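Local coordinates for protein CG5036 (Drosophila melanogaster, PDB 4IGU) that probably acts, through its RGS domain, as a GTPase activator of G protein alpha subunits, with GDP-dissociation inhibitor activity as well, at residues Leu53-Cys58 against Glu114-Ile119; Glu49-Phe54 against Arg88-Asp93. One frame throughout, in Å; residues are numbered along the deposited sequence.

In the fold
Both contacts lie in the helical RGS domain and start from the same place, helix 50-61, with L53 and F54 common to the two. Contact 2 uses the first part of that helix and its entry, 49-54, against the loop 88-93 between helices 67-81 and 94-103; contact 1 uses 53-58 against helix 113-132, further along the chain. Their centres lie about 7 Å apart. They also touch directly: A115 CB packs on L92 CD2 at 3.6 Å, and Q118 NE2 probably hydrogen-bonds D93 OD2 across 3.1 Å. Helix 50-61 is thus tied both to helix 113-132 and to the loop leading into helix 94-103.

Contact 1: Leu53-Cys58 against Glu114-Ile119; sequences LFWLAC and EAQIQI
The side chain of Q116 lies against the indole of W55: its CG comes within 3.3 Å of W55 CD1, and its NE2 sits 3.5 Å above one ring face, offset toward the rim. Amide and indole planes are 53° apart, so this is an inclined overlap and not a flat stack. Q116 reaches across because CG is anti to the backbone N (chi1 -179°) and the chain stays extended beyond it; C58 CB touches the amide carbon CD of Q116 at 3.5 Å. The NE2 group finds its hydrogen-bond acceptor one residue past the segment, at E59 OE2. Replacing W55 by an alanine would probably remove the aromatic surface beside Q116 NE2, leaving the amide positioned mainly by its bond to E59 and by C58. F54 is met at its rim by A115, F54 CZ to A115 CB 3.7 Å, while I119 CG1 approaches F54 CD2 obliquely at 3.8 Å. The axes of the two helical segments pass 9.7 Å apart at 139°, nearer antiparallel than perpendicular. Around this buried interface, I77 of helix 67-81 touches F54, V96 of helix 94-103 touches A115, and R36 of helix 33-45 touches W55.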
loop_
_atom_site.group_PDB
_atom_site.type_symbol
_atom_site.label_atom_id
_atom_site.label_comp_id
_atom_site.label_asym_id
_atom_site.label_seq_id
_atom_site.Cartn_x
_atom_site.Cartn_y
_atom_site.Cartn_z
ATOM N N LEU A 53 -2.866 1.501 -2.557
ATOM C CA LEU A 53 -3.840 0.797 -3.376
ATOM C C LEU A 53 -3.122 -0.123 -4.386
ATOM O O LEU A 53 -3.541 -1.266 -4.610
ATOM C CB LEU A 53 -4.783 1.792 -4.068
ATOM C CG LEU A 53 -5.733 2.493 -3.079
ATOM C CD1 LEU A 53 -6.331 3.771 -3.646
ATOM C CD2 LEU A 53 -6.847 1.542 -2.664
ATOM N N PHE A 54 -2.029 0.359 -4.968
ATOM C CA PHE A 54 -1.214 -0.486 -5.855
ATOM C C PHE A 54 -0.660 -1.658 -5.070
ATOM O O PHE A 54 -0.724 -2.811 -5.515
ATOM C CB PHE A 54 -0.068 0.334 -6.469
ATOM C CG PHE A 54 0.982 -0.500 -7.187
ATOM C CD1 PHE A 54 0.682 -1.166 -8.373
ATOM C CD2 PHE A 54 2.282 -0.570 -6.698
ATOM C CE1 PHE A 54 1.654 -1.907 -9.046
ATOM C CE2 PHE A 54 3.264 -1.315 -7.366
ATOM C CZ PHE A 54 2.947 -1.988 -8.532
ATOM N N TRP A 55 -0.133 -1.370 -3.882
ATOM C CA TRP A 55 0.468 -2.407 -3.043
ATOM C C TRP A 55 -0.562 -3.472 -2.653
ATOM O O TRP A 55 -0.285 -4.672 -2.694
ATOM C CB TRP A 55 1.131 -1.797 -1.793
ATOM C CG TRP A 55 1.949 -2.819 -1.026
ATOM C CD1 TRP A 55 3.259 -3.143 -1.229
ATOM C CD2 TRP A 55 1.485 -3.675 0.031
ATOM N NE1 TRP A 55 3.645 -4.137 -0.354
ATOM C CE2 TRP A 55 2.570 -4.480 0.427
ATOM C CE3 TRP A 55 0.251 -3.832 0.681
ATOM C CZ2 TRP A 55 2.468 -5.428 1.451
ATOM C CZ3 TRP A 55 0.149 -4.775 1.697
ATOM C CH2 TRP A 55 1.253 -5.557 2.075
ATOM N N LEU A 56 -1.762 -3.039 -2.299
ATOM C CA LEU A 56 -2.825 -3.986 -1.990
ATOM C C LEU A 56 -3.252 -4.789 -3.228
ATOM O O LEU A 56 -3.600 -5.972 -3.127
ATOM C CB LEU A 56 -4.016 -3.249 -1.381
ATOM C CG LEU A 56 -3.741 -2.643 -0.009
ATOM C CD1 LEU A 56 -4.858 -1.684 0.353
ATOM C CD2 LEU A 56 -3.602 -3.742 1.035
ATOM N N ALA A 57 -3.238 -4.153 -4.394
ATOM C CA ALA A 57 -3.639 -4.846 -5.621
ATOM C C ALA A 57 -2.654 -5.950 -5.956
ATOM O O ALA A 57 -3.048 -7.017 -6.433
ATOM C CB ALA A 57 -3.765 -3.855 -6.790
ATOM N N CYS A 58 -1.364 -5.684 -5.744
ATOM C CA CYS A 58 -0.340 -6.712 -5.922
ATOM C C CYS A 58 -0.495 -7.890 -4.954
ATOM O O CYS A 58 -0.308 -9.037 -5.348
ATOM C CB CYS A 58 1.057 -6.118 -5.800
ATOM S SG CYS A 58 1.475 -4.962 -7.148
ATOM N N GLU A 114 9.175 -6.271 -8.329
ATOM C CA GLU A 114 10.136 -5.175 -8.242
ATOM C C GLU A 114 9.462 -3.834 -7.958
ATOM O O GLU A 114 9.976 -3.025 -7.180
ATOM C CB GLU A 114 10.972 -5.091 -9.530
ATOM C CG GLU A 114 11.823 -6.317 -9.783
ATOM C CD GLU A 114 13.316 -6.047 -9.655
ATOM O OE1 GLU A 114 14.093 -6.714 -10.375
ATOM O OE2 GLU A 114 13.712 -5.181 -8.836
ATOM N N ALA A 115 8.312 -3.590 -8.582
ATOM C CA ALA A 115 7.616 -2.330 -8.359
ATOM C C ALA A 115 6.970 -2.337 -6.982
ATOM O O ALA A 115 6.995 -1.326 -6.268
ATOM C CB ALA A 115 6.572 -2.066 -9.459
ATOM N N GLN A 116 6.386 -3.468 -6.598
ATOM C CA GLN A 116 5.704 -3.538 -5.302
ATOM C C GLN A 116 6.681 -3.245 -4.161
ATOM O O GLN A 116 6.360 -2.493 -3.237
ATOM C CB GLN A 116 5.026 -4.899 -5.104
ATOM C CG GLN A 116 4.270 -5.023 -3.773
ATOM C CD GLN A 116 3.724 -6.422 -3.523
ATOM O OE1 GLN A 116 4.226 -7.406 -4.075
ATOM N NE2 GLN A 116 2.703 -6.518 -2.681
ATOM N N ILE A 117 7.888 -3.803 -4.249
ATOM C CA ILE A 117 8.916 -3.565 -3.232
ATOM C C ILE A 117 9.335 -2.097 -3.185
ATOM O O ILE A 117 9.472 -1.501 -2.111
ATOM C CB ILE A 117 10.164 -4.424 -3.488
ATOM C CG1 ILE A 117 9.823 -5.907 -3.396
ATOM C CG2 ILE A 117 11.267 -4.079 -2.499
ATOM C CD1 ILE A 117 10.942 -6.811 -3.911
ATOM N N GLN A 118 9.558 -1.519 -4.356
ATOM C CA GLN A 118 9.935 -0.113 -4.456
ATOM C C GLN A 118 8.863 0.780 -3.818
ATOM O O GLN A 118 9.167 1.729 -3.079
ATOM C CB GLN A 118 10.130 0.229 -5.934
ATOM C CG GLN A 118 10.764 1.571 -6.224
ATOM C CD GLN A 118 11.526 1.573 -7.547
ATOM O OE1 GLN A 118 11.043 2.082 -8.567
ATOM N NE2 GLN A 118 12.728 1.005 -7.532
ATOM N N ILE A 119 7.601 0.461 -4.071
ATOM C CA ILE A 119 6.509 1.237 -3.487
ATOM C C ILE A 119 6.341 0.981 -1.972
ATOM O O ILE A 119 6.061 1.911 -1.210
ATOM C CB ILE A 119 5.180 1.015 -4.247
ATOM C CG1 ILE A 119 5.331 1.427 -5.717
ATOM C CG2 ILE A 119 4.041 1.792 -3.582
ATOM C CD1 ILE A 119 5.801 2.850 -5.902
#

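Contact 2: Glu49-Phe54 against Arg88-Asp93; sequences EENILF and REVSLD
R88 meets E50 through an ion pair in which R88 NE is shared between both carboxylate oxygens, 3.1 Å from E50 OE1 and 3.1 Å from E50 OE2. Both bonds are weak, the straighter one at 146°, as expected when one hydrogen is divided between two acceptors. A further weak bond runs from R88 NH2 to E50 OE1. The carboxylate is turned 56° from the guanidinium plane, so the groups do not form a coplanar, two-pronged pair. E49 adds a long salt bridge, its OE1 lying 3.6 Å from R88 NH2 at the guanidinium edge; the two carboxylates thus share one positive group, which would be expected to ease their mutual repulsion. The CB of E50 already points at the loop; CG between the backbone N and carbonyl carbon (chi1 65°) and a bend at chi2 set its carboxylate beside R88 NE.

Water completes the polar bridging. Water 1 donates to E50 OE2 and to E89 O, both at 2.6 Å, so OE2 accepts from water as well as from R88. Water 2 donates to N51 OD1 and accepts from S91 N, each at 2.7 Å, thereby linking the N51 side chain to the loop backbone. Inward of these waters the contact is apolar: V90 CG1 packs 3.8 Å from F54 CB, and V90 CG2 lies over one face of the F54 ring, offset toward the rim.

V90 is also joined by backbone hydrogen bonding to Y81 of helix 67-81 and touches I119 of helix 113-132. At the far end of the loop D93 is the N-cap residue of helix 94-103, its OD1 accepting from V96 N; the loop thus packs along the N-terminal part of helix 50-61 and then leads into helix 94-103.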
loop_
_atom_site.group_PDB
_atom_site.type_symbol
_atom_site.label_atom_id
_atom_site.label_comp_id
_atom_site.label_asym_id
_atom_site.label_seq_id
_atom_site.Cartn_x
_atom_site.Cartn_y
_atom_site.Cartn_z
ATOM N N GLU A 49 -2.358 8.120 -2.119
ATOM C CA GLU A 49 -3.055 6.884 -1.763
ATOM C C GLU A 49 -2.903 5.802 -2.836
ATOM O O GLU A 49 -3.133 4.627 -2.564
ATOM C CB GLU A 49 -4.534 7.132 -1.415
ATOM C CG GLU A 49 -5.463 7.284 -2.599
ATOM C CD GLU A 49 -5.444 8.680 -3.172
ATOM O OE1 GLU A 49 -4.551 9.476 -2.793
ATOM O OE2 GLU A 49 -6.324 8.984 -4.005
ATOM N N GLU A 50 -2.494 6.191 -4.044
ATOM C CA GLU A 50 -2.259 5.214 -5.107
ATOM C C GLU A 50 -1.133 4.253 -4.742
ATOM O O GLU A 50 -1.072 3.139 -5.265
ATOM C CB GLU A 50 -1.933 5.903 -6.438
ATOM C CG GLU A 50 -0.635 6.681 -6.429
ATOM C CD GLU A 50 -0.845 8.113 -6.000
ATOM O OE1 GLU A 50 -1.969 8.427 -5.540
ATOM O OE2 GLU A 50 0.101 8.917 -6.143
ATOM N N ASN A 51 -0.248 4.683 -3.848
ATOM C CA ASN A 51 0.838 3.822 -3.386
ATOM C C ASN A 51 0.342 2.580 -2.634
ATOM O O ASN A 51 0.762 1.454 -2.918
ATOM C CB ASN A 51 1.812 4.627 -2.520
ATOM C CG ASN A 51 2.735 5.495 -3.347
ATOM O OD1 ASN A 51 2.868 5.288 -4.552
ATOM N ND2 ASN A 51 3.394 6.465 -2.704
ATOM N N ILE A 52 -0.545 2.772 -1.667
ATOM C CA ILE A 52 -1.053 1.625 -0.918
ATOM C C ILE A 52 -2.091 0.822 -1.721
ATOM O O ILE A 52 -2.188 -0.407 -1.591
ATOM C CB ILE A 52 -1.592 2.041 0.486
ATOM C CG1 ILE A 52 -1.678 0.825 1.408
ATOM C CG2 ILE A 52 -2.936 2.788 0.358
ATOM C CD1 ILE A 52 -1.976 1.161 2.854
ATOM N N LEU A 53 -2.866 1.501 -2.557
ATOM C CA LEU A 53 -3.840 0.797 -3.376
ATOM C C LEU A 53 -3.122 -0.123 -4.386
ATOM O O LEU A 53 -3.541 -1.266 -4.610
ATOM C CB LEU A 53 -4.783 1.792 -4.068
ATOM C CG LEU A 53 -5.733 2.493 -3.079
ATOM C CD1 LEU A 53 -6.331 3.771 -3.646
ATOM C CD2 LEU A 53 -6.847 1.542 -2.664
ATOM N N PHE A 54 -2.029 0.359 -4.968
ATOM C CA PHE A 54 -1.214 -0.486 -5.855
ATOM C C PHE A 54 -0.660 -1.658 -5.070
ATOM O O PHE A 54 -0.724 -2.811 -5.515
ATOM C CB PHE A 54 -0.068 0.334 -6.469
ATOM C CG PHE A 54 0.982 -0.500 -7.187
ATOM C CD1 PHE A 54 0.682 -1.166 -8.373
ATOM C CD2 PHE A 54 2.282 -0.570 -6.698
ATOM C CE1 PHE A 54 1.654 -1.907 -9.046
ATOM C CE2 PHE A 54 3.264 -1.315 -7.366
ATOM C CZ PHE A 54 2.947 -1.988 -8.532
ATOM N N ARG A 88 -3.240 8.798 -11.558
ATOM C CA ARG A 88 -1.952 9.204 -11.013
ATOM C C ARG A 88 -1.107 7.969 -10.778
ATOM O O ARG A 88 -1.379 7.174 -9.867
ATOM C CB ARG A 88 -2.103 9.986 -9.707
ATOM C CG ARG A 88 -0.745 10.422 -9.119
ATOM C CD ARG A 88 -0.880 11.564 -8.104
ATOM N NE ARG A 88 -1.768 11.200 -7.007
ATOM C CZ ARG A 88 -2.941 11.777 -6.759
ATOM N NH1 ARG A 88 -3.374 12.775 -7.515
ATOM N NH2 ARG A 88 -3.678 11.359 -5.739
ATOM N N GLU A 89 -0.073 7.804 -11.590
ATOM C CA GLU A 89 0.713 6.582 -11.521
ATOM C C GLU A 89 1.641 6.575 -10.307
ATOM O O GLU A 89 2.038 7.637 -9.809
ATOM C CB GLU A 89 1.495 6.366 -12.824
ATOM C CG GLU A 89 2.630 7.348 -13.053
ATOM C CD GLU A 89 2.950 7.536 -14.532
ATOM O OE1 GLU A 89 4.081 7.971 -14.843
ATOM O OE2 GLU A 89 2.066 7.261 -15.378
ATOM N N VAL A 90 1.967 5.376 -9.824
ATOM C CA VAL A 90 2.995 5.221 -8.807
ATOM C C VAL A 90 4.354 5.541 -9.441
ATOM O O VAL A 90 4.530 5.392 -10.652
ATOM C CB VAL A 90 3.008 3.802 -8.205
ATOM C CG1 VAL A 90 1.734 3.531 -7.409
ATOM C CG2 VAL A 90 3.199 2.741 -9.302
ATOM N N SER A 91 5.306 5.986 -8.628
ATOM C CA SER A 91 6.602 6.424 -9.138
ATOM C C SER A 91 7.562 5.245 -9.233
ATOM O O SER A 91 7.938 4.671 -8.213
ATOM C CB SER A 91 7.205 7.507 -8.232
ATOM O OG SER A 91 6.266 8.534 -7.961
ATOM N N LEU A 92 7.955 4.891 -10.458
ATOM C CA LEU A 92 8.883 3.783 -10.685
ATOM C C LEU A 92 10.035 4.265 -11.558
ATOM O O LEU A 92 9.816 5.026 -12.502
ATOM C CB LEU A 92 8.172 2.614 -11.381
ATOM C CG LEU A 92 6.916 2.030 -10.719
ATOM C CD1 LEU A 92 6.258 0.988 -11.610
ATOM C CD2 LEU A 92 7.255 1.427 -9.375
ATOM N N ASP A 93 11.257 3.824 -11.260
ATOM C CA ASP A 93 12.402 4.190 -12.098
ATOM C C ASP A 93 12.381 3.399 -13.416
ATOM O O ASP A 93 11.671 2.402 -13.530
ATOM C CB ASP A 93 13.735 4.028 -11.339
ATOM C CG ASP A 93 13.978 2.594 -10.850
ATOM O OD1 ASP A 93 13.773 1.640 -11.630
ATOM O OD2 ASP A 93 14.377 2.419 -9.679
HETATM O O HOH W 1 2.345 8.675 -7.440
HETATM O O HOH W 2 4.517 6.786 -6.156
#